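Local coordinates for protein carbohydrate kinase, FGGY (Rhodospirillum rubrum, PDB 3IFR) that probably phosphorylates D-xylulose at the expense of ATP, as a xylulose kinase of the FGGY carbohydrate kinase family, at residues 166-171 with 237-242; 214-219 with 442-447; 53-58 with 86-91; 241-246 with 288-293. All coordinates share one frame; numbering follows the deposited sequence.

How the contacts relate
From the N terminus, contact 3 closes first, bringing the loop that follows strand 77-84 and the start of strand 90-92 back to helix 52-70. Contact 1 then joins helix 163-172 to strand 238-244, its helix also packing on Trp55 and Trp56 of contact 3. Contact 2, which joins the turn before strand 219-222 to helix 437-448, crosses contact 1, because 214-219 lies between 166-171 and 237-242. Contact 4 starts at Gly241 and Gly242, where contact 1 ends, joins the end of strand 238-244 to the loop between strands 269-273 and 298-301, and falls within the span that contact 2 closes. Contacts 1, 2 and 4 thus gather around strand 238-244, and Leu86 of contact 3 touches Ala244.

Contact 1: residues 166-171 with 237-242; sequences YINMLL and LPVYGG
Asn168 carries this contact, its amide reaching from helix 163-172 to Val239 and Gly242 on strand 238-244. The tight part lies at the two ends of the amide. Asn168 OD1 sits 3.4 Å from Val239 CG1, the methyl anti to the backbone N, while Asn168 ND2 lies 3.4 Å from Gly242 N and 3.5 Å from Gly242 CA. The two nitrogens are both donors, so their closeness is packing and no hydrogen bond. Glycine offers the amide only backbone here. Asn168 CG stands anti to its own carbonyl carbon (chi1 -79°), which sends the group out toward the strand.

The looser part is bridged by water or spanned at longer range. One water donates to Asn168 OD1 at 2.9 Å and to Tyr240 O at 2.6 Å, so helix and strand share a polar link without touching there. Leu171 also faces the strand, but Leu171 CD1 stays 4.5 Å from Val239 CG1; the side chain rests on Val82 of strand 77-84. No solvent-exposed residue takes part. A helix laid over neighbouring parallel strands of a mixed sheet, here 77-84 and 238-244, fits the ribonuclease H-like core of actin-like ATPase domains.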
loop_
_atom_site.group_PDB
_atom_site.type_symbol
_atom_site.label_atom_id
_atom_site.label_comp_id
_atom_site.label_asym_id
_atom_site.label_seq_id
_atom_site.Cartn_x
_atom_site.Cartn_y
_atom_site.Cartn_z
ATOM N N TYR A 166 -6.082 10.030 13.289
ATOM C CA TYR A 166 -6.343 10.112 14.697
ATOM C C TYR A 166 -5.099 10.588 15.478
ATOM O O TYR A 166 -5.180 11.471 16.323
ATOM C CB TYR A 166 -6.879 8.773 15.203
ATOM C CG TYR A 166 -7.023 8.719 16.690
ATOM C CD1 TYR A 166 -7.922 9.553 17.331
ATOM C CD2 TYR A 166 -6.248 7.858 17.451
ATOM C CE1 TYR A 166 -8.059 9.512 18.709
ATOM C CE2 TYR A 166 -6.362 7.803 18.818
ATOM C CZ TYR A 166 -7.288 8.617 19.447
ATOM O OH TYR A 166 -7.450 8.592 20.810
ATOM N N ILE A 167 -3.945 10.025 15.159
ATOM C CA ILE A 167 -2.704 10.410 15.791
ATOM C C ILE A 167 -2.446 11.889 15.563
ATOM O O ILE A 167 -2.209 12.620 16.519
ATOM C CB ILE A 167 -1.551 9.536 15.243
ATOM C CG1 ILE A 167 -1.871 8.055 15.498
ATOM C CG2 ILE A 167 -0.209 9.927 15.870
ATOM C CD1 ILE A 167 -1.916 7.690 17.009
ATOM N N ASN A 168 -2.509 12.356 14.307
ATOM C CA ASN A 168 -2.419 13.808 14.049
ATOM C C ASN A 168 -3.344 14.707 14.926
ATOM O O ASN A 168 -2.932 15.776 15.427
ATOM C CB ASN A 168 -2.688 14.101 12.581
ATOM C CG ASN A 168 -1.502 13.817 11.702
ATOM O OD1 ASN A 168 -0.334 13.982 12.122
ATOM N ND2 ASN A 168 -1.782 13.410 10.437
HETATM N N MSE A 169 -4.593 14.293 15.102
HETATM C CA MSE A 169 -5.478 15.037 16.016
HETATM C C MSE A 169 -4.869 15.111 17.414
HETATM O O MSE A 169 -4.722 16.188 17.948
HETATM C CB MSE A 169 -6.876 14.430 16.088
HETATM C CG MSE A 169 -7.448 14.237 14.729
HETATM SE SE MSE A 169 -9.263 13.478 14.792
HETATM C CE MSE A 169 -9.745 13.453 12.834
ATOM N N LEU A 170 -4.473 13.969 17.976
ATOM C CA LEU A 170 -3.805 13.950 19.259
ATOM C C LEU A 170 -2.558 14.862 19.317
ATOM O O LEU A 170 -2.218 15.347 20.393
ATOM C CB LEU A 170 -3.413 12.508 19.609
ATOM C CG LEU A 170 -4.410 11.755 20.497
ATOM C CD1 LEU A 170 -5.810 12.191 20.205
ATOM C CD2 LEU A 170 -4.283 10.224 20.368
ATOM N N LEU A 171 -1.858 15.053 18.185
ATOM C CA LEU A 171 -0.622 15.881 18.135
ATOM C C LEU A 171 -0.863 17.395 18.089
ATOM O O LEU A 171 -0.134 18.167 18.723
ATOM C CB LEU A 171 0.271 15.531 16.926
ATOM C CG LEU A 171 0.870 14.148 16.927
ATOM C CD1 LEU A 171 1.503 13.781 15.602
ATOM C CD2 LEU A 171 1.873 14.045 18.064
ATOM N N LEU A 237 6.290 22.266 17.133
ATOM C CA LEU A 237 6.794 21.577 15.962
ATOM C C LEU A 237 5.771 21.471 14.840
ATOM O O LEU A 237 4.682 20.904 15.038
ATOM C CB LEU A 237 7.195 20.155 16.326
ATOM C CG LEU A 237 8.028 19.502 15.230
ATOM C CD1 LEU A 237 9.352 20.256 15.175
ATOM C CD2 LEU A 237 8.286 17.965 15.452
ATOM N N PRO A 238 6.131 21.952 13.636
ATOM C CA PRO A 238 5.186 21.774 12.523
ATOM C C PRO A 238 4.839 20.311 12.237
ATOM O O PRO A 238 5.730 19.447 12.101
ATOM C CB PRO A 238 5.920 22.381 11.334
ATOM C CG PRO A 238 6.869 23.361 11.978
ATOM C CD PRO A 238 7.331 22.702 13.236
ATOM N N VAL A 239 3.548 20.050 12.101
ATOM C CA VAL A 239 3.080 18.742 11.687
ATOM C C VAL A 239 2.384 18.822 10.338
ATOM O O VAL A 239 1.458 19.603 10.163
ATOM C CB VAL A 239 2.080 18.182 12.689
ATOM C CG1 VAL A 239 1.632 16.789 12.249
ATOM C CG2 VAL A 239 2.706 18.139 14.091
ATOM N N TYR A 240 2.829 18.010 9.394
ATOM C CA TYR A 240 2.308 17.989 8.018
ATOM C C TYR A 240 1.061 17.131 7.885
ATOM O O TYR A 240 0.661 16.470 8.841
ATOM C CB TYR A 240 3.408 17.513 7.062
ATOM C CG TYR A 240 4.411 18.616 6.910
ATOM C CD1 TYR A 240 5.517 18.707 7.756
ATOM C CD2 TYR A 240 4.175 19.659 6.008
ATOM C CE1 TYR A 240 6.409 19.761 7.654
ATOM C CE2 TYR A 240 5.041 20.718 5.910
ATOM C CZ TYR A 240 6.151 20.771 6.726
ATOM O OH TYR A 240 6.997 21.843 6.592
ATOM N N GLY A 241 0.427 17.196 6.726
ATOM C CA GLY A 241 -0.698 16.344 6.447
ATOM C C GLY A 241 -0.297 14.888 6.628
ATOM O O GLY A 241 0.834 14.505 6.333
ATOM N N GLY A 242 -1.211 14.058 7.116
ATOM C CA GLY A 242 -0.934 12.631 7.143
ATOM C C GLY A 242 -0.816 12.042 5.745
ATOM O O GLY A 242 -1.439 12.531 4.785
HETATM O O HOH W 1 1.334 14.135 9.760
#

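Contact 2: residues 214-219 with 442-447; sequences HPTHRV and AWVAAI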
loop_
_atom_site.group_PDB
_atom_site.type_symbol
_atom_site.label_atom_id
_atom_site.label_comp_id
_atom_site.label_asym_id
_atom_site.label_seq_id
_atom_site.Cartn_x
_atom_site.Cartn_y
_atom_site.Cartn_z
ATOM N N HIS A 214 -7.535 17.081 3.876
ATOM C CA HIS A 214 -6.333 17.911 3.901
ATOM C C HIS A 214 -5.253 17.217 3.084
ATOM O O HIS A 214 -5.066 15.997 3.223
ATOM C CB HIS A 214 -5.856 18.091 5.345
ATOM C CG HIS A 214 -4.511 18.741 5.477
ATOM N ND1 HIS A 214 -4.356 20.093 5.677
ATOM C CD2 HIS A 214 -3.261 18.214 5.482
ATOM C CE1 HIS A 214 -3.067 20.380 5.779
ATOM N NE2 HIS A 214 -2.389 19.249 5.691
ATOM N N PRO A 215 -4.534 17.982 2.232
ATOM C CA PRO A 215 -3.544 17.313 1.377
ATOM C C PRO A 215 -2.243 17.123 2.122
ATOM O O PRO A 215 -1.760 18.039 2.786
ATOM C CB PRO A 215 -3.354 18.297 0.222
ATOM C CG PRO A 215 -3.808 19.652 0.781
ATOM C CD PRO A 215 -4.424 19.446 2.143
ATOM N N THR A 216 -1.657 15.950 1.982
ATOM C CA THR A 216 -0.452 15.593 2.709
ATOM C C THR A 216 0.648 16.658 2.768
ATOM O O THR A 216 1.197 16.935 3.840
ATOM C CB THR A 216 0.143 14.325 2.109
ATOM O OG1 THR A 216 -0.826 13.277 2.167
ATOM C CG2 THR A 216 1.382 13.910 2.865
ATOM N N HIS A 217 0.992 17.245 1.624
ATOM C CA HIS A 217 2.166 18.125 1.555
ATOM C C HIS A 217 2.037 19.456 2.325
ATOM O O HIS A 217 3.056 20.080 2.663
ATOM C CB HIS A 217 2.523 18.410 0.102
ATOM C CG HIS A 217 1.516 19.255 -0.606
ATOM N ND1 HIS A 217 0.344 18.740 -1.129
ATOM C CD2 HIS A 217 1.487 20.587 -0.861
ATOM C CE1 HIS A 217 -0.355 19.718 -1.692
ATOM N NE2 HIS A 217 0.315 20.850 -1.525
ATOM N N ARG A 218 0.804 19.892 2.598
ATOM C CA ARG A 218 0.603 21.145 3.313
ATOM C C ARG A 218 0.721 20.941 4.818
ATOM O O ARG A 218 0.365 19.874 5.325
ATOM C CB ARG A 218 -0.784 21.705 3.039
ATOM C CG ARG A 218 -0.989 22.347 1.704
ATOM C CD ARG A 218 -2.325 23.078 1.735
ATOM N NE ARG A 218 -2.900 23.188 0.405
ATOM C CZ ARG A 218 -4.204 23.279 0.156
ATOM N NH1 ARG A 218 -5.093 23.281 1.164
ATOM N NH2 ARG A 218 -4.608 23.367 -1.111
ATOM N N VAL A 219 1.179 21.967 5.533
ATOM C CA VAL A 219 1.269 21.926 6.981
ATOM C C VAL A 219 -0.132 21.786 7.539
ATOM O O VAL A 219 -1.033 22.518 7.133
ATOM C CB VAL A 219 1.914 23.225 7.575
ATOM C CG1 VAL A 219 2.452 22.969 8.953
ATOM C CG2 VAL A 219 3.026 23.710 6.719
ATOM N N ALA A 442 9.085 11.193 6.372
ATOM C CA ALA A 442 10.105 12.197 6.667
ATOM C C ALA A 442 10.248 13.124 5.456
ATOM O O ALA A 442 10.393 14.332 5.610
ATOM C CB ALA A 442 11.421 11.563 6.972
ATOM N N TRP A 443 10.193 12.549 4.252
ATOM C CA TRP A 443 10.437 13.343 3.059
ATOM C C TRP A 443 9.414 14.446 2.864
ATOM O O TRP A 443 9.725 15.514 2.334
ATOM C CB TRP A 443 10.562 12.476 1.795
ATOM C CG TRP A 443 11.501 13.108 0.855
ATOM C CD1 TRP A 443 11.219 13.682 -0.375
ATOM C CD2 TRP A 443 12.891 13.335 1.090
ATOM N NE1 TRP A 443 12.370 14.225 -0.923
ATOM C CE2 TRP A 443 13.407 14.021 -0.045
ATOM C CE3 TRP A 443 13.758 13.015 2.137
ATOM C CZ2 TRP A 443 14.744 14.372 -0.144
ATOM C CZ3 TRP A 443 15.086 13.370 2.035
ATOM C CH2 TRP A 443 15.569 14.035 0.893
ATOM N N VAL A 444 8.186 14.205 3.275
ATOM C CA VAL A 444 7.181 15.222 3.116
ATOM C C VAL A 444 7.528 16.438 3.947
ATOM O O VAL A 444 7.309 17.591 3.538
ATOM C CB VAL A 444 5.807 14.721 3.504
ATOM C CG1 VAL A 444 4.865 15.860 3.598
ATOM C CG2 VAL A 444 5.328 13.674 2.515
ATOM N N ALA A 445 8.061 16.189 5.123
ATOM C CA ALA A 445 8.361 17.273 6.025
ATOM C C ALA A 445 9.679 17.886 5.594
ATOM O O ALA A 445 9.944 19.056 5.860
ATOM C CB ALA A 445 8.436 16.776 7.456
ATOM N N ALA A 446 10.508 17.084 4.937
ATOM C CA ALA A 446 11.811 17.566 4.475
ATOM C C ALA A 446 11.597 18.672 3.423
ATOM O O ALA A 446 12.195 19.739 3.486
ATOM C CB ALA A 446 12.597 16.434 3.889
ATOM N N ILE A 447 10.721 18.394 2.470
ATOM C CA ILE A 447 10.463 19.306 1.402
ATOM C C ILE A 447 9.661 20.500 1.900
ATOM O O ILE A 447 9.667 21.538 1.289
ATOM C CB ILE A 447 9.776 18.565 0.266
ATOM C CG1 ILE A 447 10.864 17.834 -0.519
ATOM C CG2 ILE A 447 9.010 19.515 -0.644
ATOM C CD1 ILE A 447 10.346 16.634 -1.201
HETATM O O HOH W 2 5.666 19.134 2.097
#
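Val444, on helix 437-448, meets the turn of 214-219 at Thr216 and His217, and the residues before and after them give that turn its shape. His214 comes first: its NE2 donates to Arg218 O at 2.8 Å with an N-H...O angle of 148°. The acceptor lies in the imidazole plane, whereas the nitrogen stands above the carbonyl plane. Pro215 opens a type I turn that ends at Arg218, closed by Arg218 N to Pro215 O at 3.2 Å; Pro215 CD lies over one face of the His214 ring, and CG over the Arg218 guanidinium.

Thr216 makes the apolar touch. OG1 is anti to the carbonyl carbon (chi1 -58°), which leaves the methyl CG2 anti to the backbone N, 4.0 Å from Val444 CG2, the two side chains crossing at about a right angle. Its hydroxyl is engaged elsewhere, with Gly242 O. Thr216 O also rests 3.8 Å from Val444 CG1. At His217 the backbone takes over: CA is 4.1 Å from the same Val444 CG1, while the imidazole leads away. A single water donates to His217 O at 2.8 Å and to Val444 O at 2.7 Å. With no direct hydrogen bond or charge pair between the segments, what joins them directly is methyl packing and this water, which gives one hydrogen to each backbone carbonyl.

Contact 3: residues 53-58 with 86-91; sequences AQWWDN and LPAVVL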
loop_
_atom_site.group_PDB
_atom_site.type_symbol
_atom_site.label_atom_id
_atom_site.label_comp_id
_atom_site.label_asym_id
_atom_site.label_seq_id
_atom_site.Cartn_x
_atom_site.Cartn_y
_atom_site.Cartn_z
ATOM N N ALA A 53 -5.530 3.390 21.134
ATOM C CA ALA A 53 -4.751 3.822 22.281
ATOM C C ALA A 53 -3.370 3.181 22.270
ATOM O O ALA A 53 -2.419 3.756 22.779
ATOM C CB ALA A 53 -5.485 3.514 23.598
ATOM N N GLN A 54 -3.254 1.987 21.707
ATOM C CA GLN A 54 -1.926 1.413 21.514
ATOM C C GLN A 54 -1.096 2.163 20.415
ATOM O O GLN A 54 0.130 2.375 20.580
ATOM C CB GLN A 54 -2.035 -0.073 21.235
ATOM C CG GLN A 54 -0.744 -0.855 21.462
ATOM C CD GLN A 54 -0.827 -2.210 20.822
ATOM O OE1 GLN A 54 -1.511 -2.375 19.813
ATOM N NE2 GLN A 54 -0.178 -3.202 21.417
ATOM N N TRP A 55 -1.747 2.573 19.320
ATOM C CA TRP A 55 -1.036 3.399 18.345
ATOM C C TRP A 55 -0.407 4.589 19.102
ATOM O O TRP A 55 0.782 4.876 18.965
ATOM C CB TRP A 55 -1.915 3.920 17.200
ATOM C CG TRP A 55 -2.658 2.899 16.380
ATOM C CD1 TRP A 55 -2.300 1.600 16.130
ATOM C CD2 TRP A 55 -3.894 3.118 15.670
ATOM N NE1 TRP A 55 -3.265 0.988 15.350
ATOM C CE2 TRP A 55 -4.233 1.912 15.042
ATOM C CE3 TRP A 55 -4.740 4.229 15.521
ATOM C CZ2 TRP A 55 -5.381 1.782 14.265
ATOM C CZ3 TRP A 55 -5.866 4.101 14.762
ATOM C CH2 TRP A 55 -6.181 2.889 14.133
ATOM N N TRP A 56 -1.205 5.253 19.919
ATOM C CA TRP A 56 -0.788 6.506 20.553
ATOM C C TRP A 56 0.300 6.256 21.560
ATOM O O TRP A 56 1.267 7.001 21.655
ATOM C CB TRP A 56 -1.977 7.187 21.236
ATOM C CG TRP A 56 -1.587 8.416 21.965
ATOM C CD1 TRP A 56 -1.738 8.645 23.295
ATOM C CD2 TRP A 56 -0.909 9.572 21.435
ATOM N NE1 TRP A 56 -1.246 9.884 23.622
ATOM C CE2 TRP A 56 -0.725 10.476 22.506
ATOM C CE3 TRP A 56 -0.450 9.939 20.160
ATOM C CZ2 TRP A 56 -0.123 11.735 22.349
ATOM C CZ3 TRP A 56 0.155 11.205 20.006
ATOM C CH2 TRP A 56 0.303 12.087 21.105
ATOM N N ASP A 57 0.137 5.185 22.324
ATOM C CA ASP A 57 1.182 4.773 23.240
ATOM C C ASP A 57 2.443 4.353 22.537
ATOM O O ASP A 57 3.529 4.747 22.940
ATOM C CB ASP A 57 0.709 3.660 24.146
ATOM C CG ASP A 57 0.966 3.995 25.562
ATOM O OD1 ASP A 57 1.871 3.358 26.148
ATOM O OD2 ASP A 57 0.295 4.963 26.036
ATOM N N ASN A 58 2.306 3.518 21.508
ATOM C CA ASN A 58 3.438 3.223 20.610
ATOM C C ASN A 58 4.075 4.526 20.108
ATOM O O ASN A 58 5.285 4.716 20.240
ATOM C CB ASN A 58 3.010 2.367 19.423
ATOM C CG ASN A 58 2.927 0.862 19.731
ATOM O OD1 ASN A 58 2.706 0.067 18.809
ATOM N ND2 ASN A 58 3.093 0.467 20.981
ATOM N N LEU A 86 -4.291 2.393 5.707
ATOM C CA LEU A 86 -5.605 2.977 5.426
ATOM C C LEU A 86 -6.390 2.046 4.480
ATOM O O LEU A 86 -5.821 1.138 3.860
ATOM C CB LEU A 86 -5.460 4.380 4.769
ATOM C CG LEU A 86 -4.966 4.479 3.314
ATOM C CD1 LEU A 86 -5.137 5.891 2.728
ATOM C CD2 LEU A 86 -3.496 4.031 3.188
ATOM N N PRO A 87 -7.705 2.252 4.393
ATOM C CA PRO A 87 -8.430 3.143 5.310
ATOM C C PRO A 87 -8.789 2.387 6.588
ATOM O O PRO A 87 -9.468 1.354 6.522
ATOM C CB PRO A 87 -9.705 3.474 4.548
ATOM C CG PRO A 87 -9.541 2.884 3.162
ATOM C CD PRO A 87 -8.542 1.788 3.282
ATOM N N ALA A 88 -8.305 2.862 7.736
ATOM C CA ALA A 88 -8.713 2.284 8.983
ATOM C C ALA A 88 -9.967 3.071 9.322
ATOM O O ALA A 88 -10.161 4.201 8.838
ATOM C CB ALA A 88 -7.638 2.468 10.036
ATOM N N VAL A 89 -10.849 2.466 10.101
ATOM C CA VAL A 89 -12.046 3.147 10.556
ATOM C C VAL A 89 -11.973 3.319 12.059
ATOM O O VAL A 89 -12.044 2.342 12.811
ATOM C CB VAL A 89 -13.311 2.349 10.206
ATOM C CG1 VAL A 89 -14.549 2.969 10.859
ATOM C CG2 VAL A 89 -13.481 2.243 8.675
ATOM N N VAL A 90 -11.820 4.572 12.474
ATOM C CA VAL A 90 -11.796 4.988 13.871
ATOM C C VAL A 90 -13.018 5.863 14.131
ATOM O O VAL A 90 -13.246 6.818 13.358
ATOM C CB VAL A 90 -10.521 5.843 14.140
ATOM C CG1 VAL A 90 -10.487 6.321 15.595
ATOM C CG2 VAL A 90 -9.299 5.028 13.847
ATOM N N LEU A 91 -13.765 5.566 15.211
ATOM C CA LEU A 91 -14.968 6.316 15.622
ATOM C C LEU A 91 -14.790 7.125 16.924
ATOM O O LEU A 91 -14.481 6.578 17.984
ATOM C CB LEU A 91 -16.184 5.378 15.750
ATOM C CG LEU A 91 -16.321 4.490 14.503
ATOM C CD1 LEU A 91 -17.371 3.421 14.619
ATOM C CD2 LEU A 91 -16.603 5.374 13.328
#
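Trp55 NE1 is hydrogen-bonded to Glu50 OE1, and this polar anchor at the five-membered side of the indole leaves the benzene end to meet Val90 and Ala88. Val90 CG2 is the closest atom across, 3.7 Å from Trp55 CZ3 and 3.8 Å from Trp55 CH2. Lying near the ring plane, it is an edge contact and covers neither face. Ala88 CB approaches obliquely, 4.4 Å from Trp55 CH2. The indole gets there because CG is anti to the carbonyl carbon (chi1 -56°), which projects it off helix 52-70.

In the fold, this joins that helix to chain that has left the six-stranded sheet at strand 77-84, passed a cis peptide bond before Pro87, and entered strand 90-92. The latter pairs antiparallel with strand 159-161, to which Val90 is backbone-bonded through Cys161. Val90 turns CG2 to the indole by holding CG1 anti to the backbone N (chi1 179°), and the two side chains pass alongside each other in opposite directions. Ser102 touches Trp55, Ala88 and Val90 alike, while Ser163 and Ile167 of helix 163-172 pack against the indole.

Contact 4: residues 241-246 with 288-293; sequences GGAADH and YHLVPG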
loop_
_atom_site.group_PDB
_atom_site.type_symbol
_atom_site.label_atom_id
_atom_site.label_comp_id
_atom_site.label_asym_id
_atom_site.label_seq_id
_atom_site.Cartn_x
_atom_site.Cartn_y
_atom_site.Cartn_z
ATOM N N GLY A 241 0.427 17.196 6.726
ATOM C CA GLY A 241 -0.698 16.344 6.447
ATOM C C GLY A 241 -0.297 14.888 6.628
ATOM O O GLY A 241 0.834 14.505 6.333
ATOM N N GLY A 242 -1.211 14.058 7.116
ATOM C CA GLY A 242 -0.934 12.631 7.143
ATOM C C GLY A 242 -0.816 12.042 5.745
ATOM O O GLY A 242 -1.439 12.531 4.785
ATOM N N ALA A 243 -0.048 10.982 5.659
ATOM C CA ALA A 243 0.366 10.401 4.424
ATOM C C ALA A 243 -0.097 8.989 4.334
ATOM O O ALA A 243 0.038 8.266 5.237
ATOM C CB ALA A 243 1.830 10.466 4.331
ATOM N N ALA A 244 -0.670 8.607 3.222
ATOM C CA ALA A 244 -1.025 7.230 3.012
ATOM C C ALA A 244 0.193 6.278 2.928
ATOM O O ALA A 244 1.022 6.483 2.145
ATOM C CB ALA A 244 -1.881 7.106 1.817
ATOM N N ASP A 245 0.263 5.249 3.744
ATOM C CA ASP A 245 1.453 4.425 3.810
ATOM C C ASP A 245 2.035 3.847 2.535
ATOM O O ASP A 245 3.194 3.957 2.336
ATOM C CB ASP A 245 1.434 3.390 4.933
ATOM C CG ASP A 245 0.463 2.273 4.719
ATOM O OD1 ASP A 245 -0.346 2.275 3.819
ATOM O OD2 ASP A 245 0.520 1.365 5.471
ATOM N N HIS A 246 1.237 3.235 1.676
ATOM C CA HIS A 246 1.784 2.677 0.476
ATOM C C HIS A 246 2.299 3.721 -0.517
ATOM O O HIS A 246 3.253 3.486 -1.166
ATOM C CB HIS A 246 0.856 1.615 -0.151
ATOM C CG HIS A 246 -0.423 2.159 -0.679
ATOM N ND1 HIS A 246 -1.361 2.740 0.126
ATOM C CD2 HIS A 246 -0.925 2.207 -1.925
ATOM C CE1 HIS A 246 -2.379 3.129 -0.600
ATOM N NE2 HIS A 246 -2.141 2.814 -1.847
ATOM N N TYR A 288 -4.338 10.030 -4.468
ATOM C CA TYR A 288 -3.518 11.174 -4.812
ATOM C C TYR A 288 -2.080 10.814 -4.508
ATOM O O TYR A 288 -1.814 10.123 -3.531
ATOM C CB TYR A 288 -3.902 12.386 -3.992
ATOM C CG TYR A 288 -5.282 12.912 -4.322
ATOM C CD1 TYR A 288 -5.471 13.805 -5.360
ATOM C CD2 TYR A 288 -6.394 12.516 -3.580
ATOM C CE1 TYR A 288 -6.731 14.288 -5.660
ATOM C CE2 TYR A 288 -7.654 12.997 -3.870
ATOM C CZ TYR A 288 -7.817 13.876 -4.913
ATOM O OH TYR A 288 -9.063 14.338 -5.200
ATOM N N HIS A 289 -1.129 11.267 -5.327
ATOM C CA HIS A 289 0.260 11.116 -4.920
ATOM C C HIS A 289 0.556 12.079 -3.773
ATOM O O HIS A 289 -0.216 12.995 -3.516
ATOM C CB HIS A 289 1.185 11.438 -6.067
ATOM C CG HIS A 289 2.537 10.827 -5.923
ATOM N ND1 HIS A 289 3.200 10.228 -6.975
ATOM C CD2 HIS A 289 3.349 10.703 -4.853
ATOM C CE1 HIS A 289 4.363 9.768 -6.555
ATOM N NE2 HIS A 289 4.463 10.032 -5.269
ATOM N N LEU A 290 1.674 11.888 -3.078
ATOM C CA LEU A 290 2.100 12.899 -2.112
ATOM C C LEU A 290 2.626 14.083 -2.911
ATOM O O LEU A 290 2.405 15.239 -2.545
ATOM C CB LEU A 290 3.161 12.385 -1.141
ATOM C CG LEU A 290 2.862 11.064 -0.419
ATOM C CD1 LEU A 290 3.917 10.690 0.608
ATOM C CD2 LEU A 290 1.496 11.163 0.229
ATOM N N VAL A 291 3.292 13.799 -4.024
ATOM C CA VAL A 291 3.768 14.875 -4.896
ATOM C C VAL A 291 2.612 15.720 -5.477
ATOM O O VAL A 291 1.728 15.225 -6.173
ATOM C CB VAL A 291 4.698 14.342 -6.004
ATOM C CG1 VAL A 291 5.179 15.476 -6.870
ATOM C CG2 VAL A 291 5.890 13.637 -5.406
ATOM N N PRO A 292 2.612 17.010 -5.164
ATOM C CA PRO A 292 1.495 17.886 -5.499
ATOM C C PRO A 292 1.232 17.844 -6.963
ATOM O O PRO A 292 2.150 18.029 -7.717
ATOM C CB PRO A 292 2.023 19.254 -5.111
ATOM C CG PRO A 292 2.973 18.960 -3.970
ATOM C CD PRO A 292 3.641 17.697 -4.373
ATOM N N GLY A 293 0.011 17.583 -7.379
ATOM C CA GLY A 293 -0.276 17.644 -8.790
ATOM C C GLY A 293 -0.377 16.275 -9.401
ATOM O O GLY A 293 -0.985 16.093 -10.448
#
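Leu290 alone of 288-293 meets Ala243 and Ala244. Tyr288 opens the segment without reaching the other one; its backbone N is hydrogen-bonded to Asn180 OD1, and its ring takes part in a cation-pi contact with Arg179. His289 follows, equally remote from 241-246.

At Leu290 the side chain turns inward. CG stands anti to the carbonyl carbon (chi1 -51°), carrying the branched end to the point where strand 238-244 gives way to helix 245-252. Leu290 CD2 lies 4.2 Å from Ala243 CB, and CD1 is hardly farther, 4.3 Å from that same CB, so both branches lie close to the alanine methyl. Leu290 CD2 also comes within 4.5 Å of Ala244 N. These are ordinary van der Waals separations, and no hydrogen bond crosses between the segments.

Val291 and Pro292 then carry the chain away, and Gly293 turns it with a positive phi of 104°. On the facing segment Ala244 holds the N-cap position of helix 245-252, and Ala243 is paired by backbone hydrogen bonding with Val82 of strand 77-84. Leu290 accordingly sits at the strand-helix junction, its side chain also resting on Ile247, Ala248 and Leu251 of helix 245-252, while its own loop runs between strands 269-273 and 298-301 of the second six-stranded sheet.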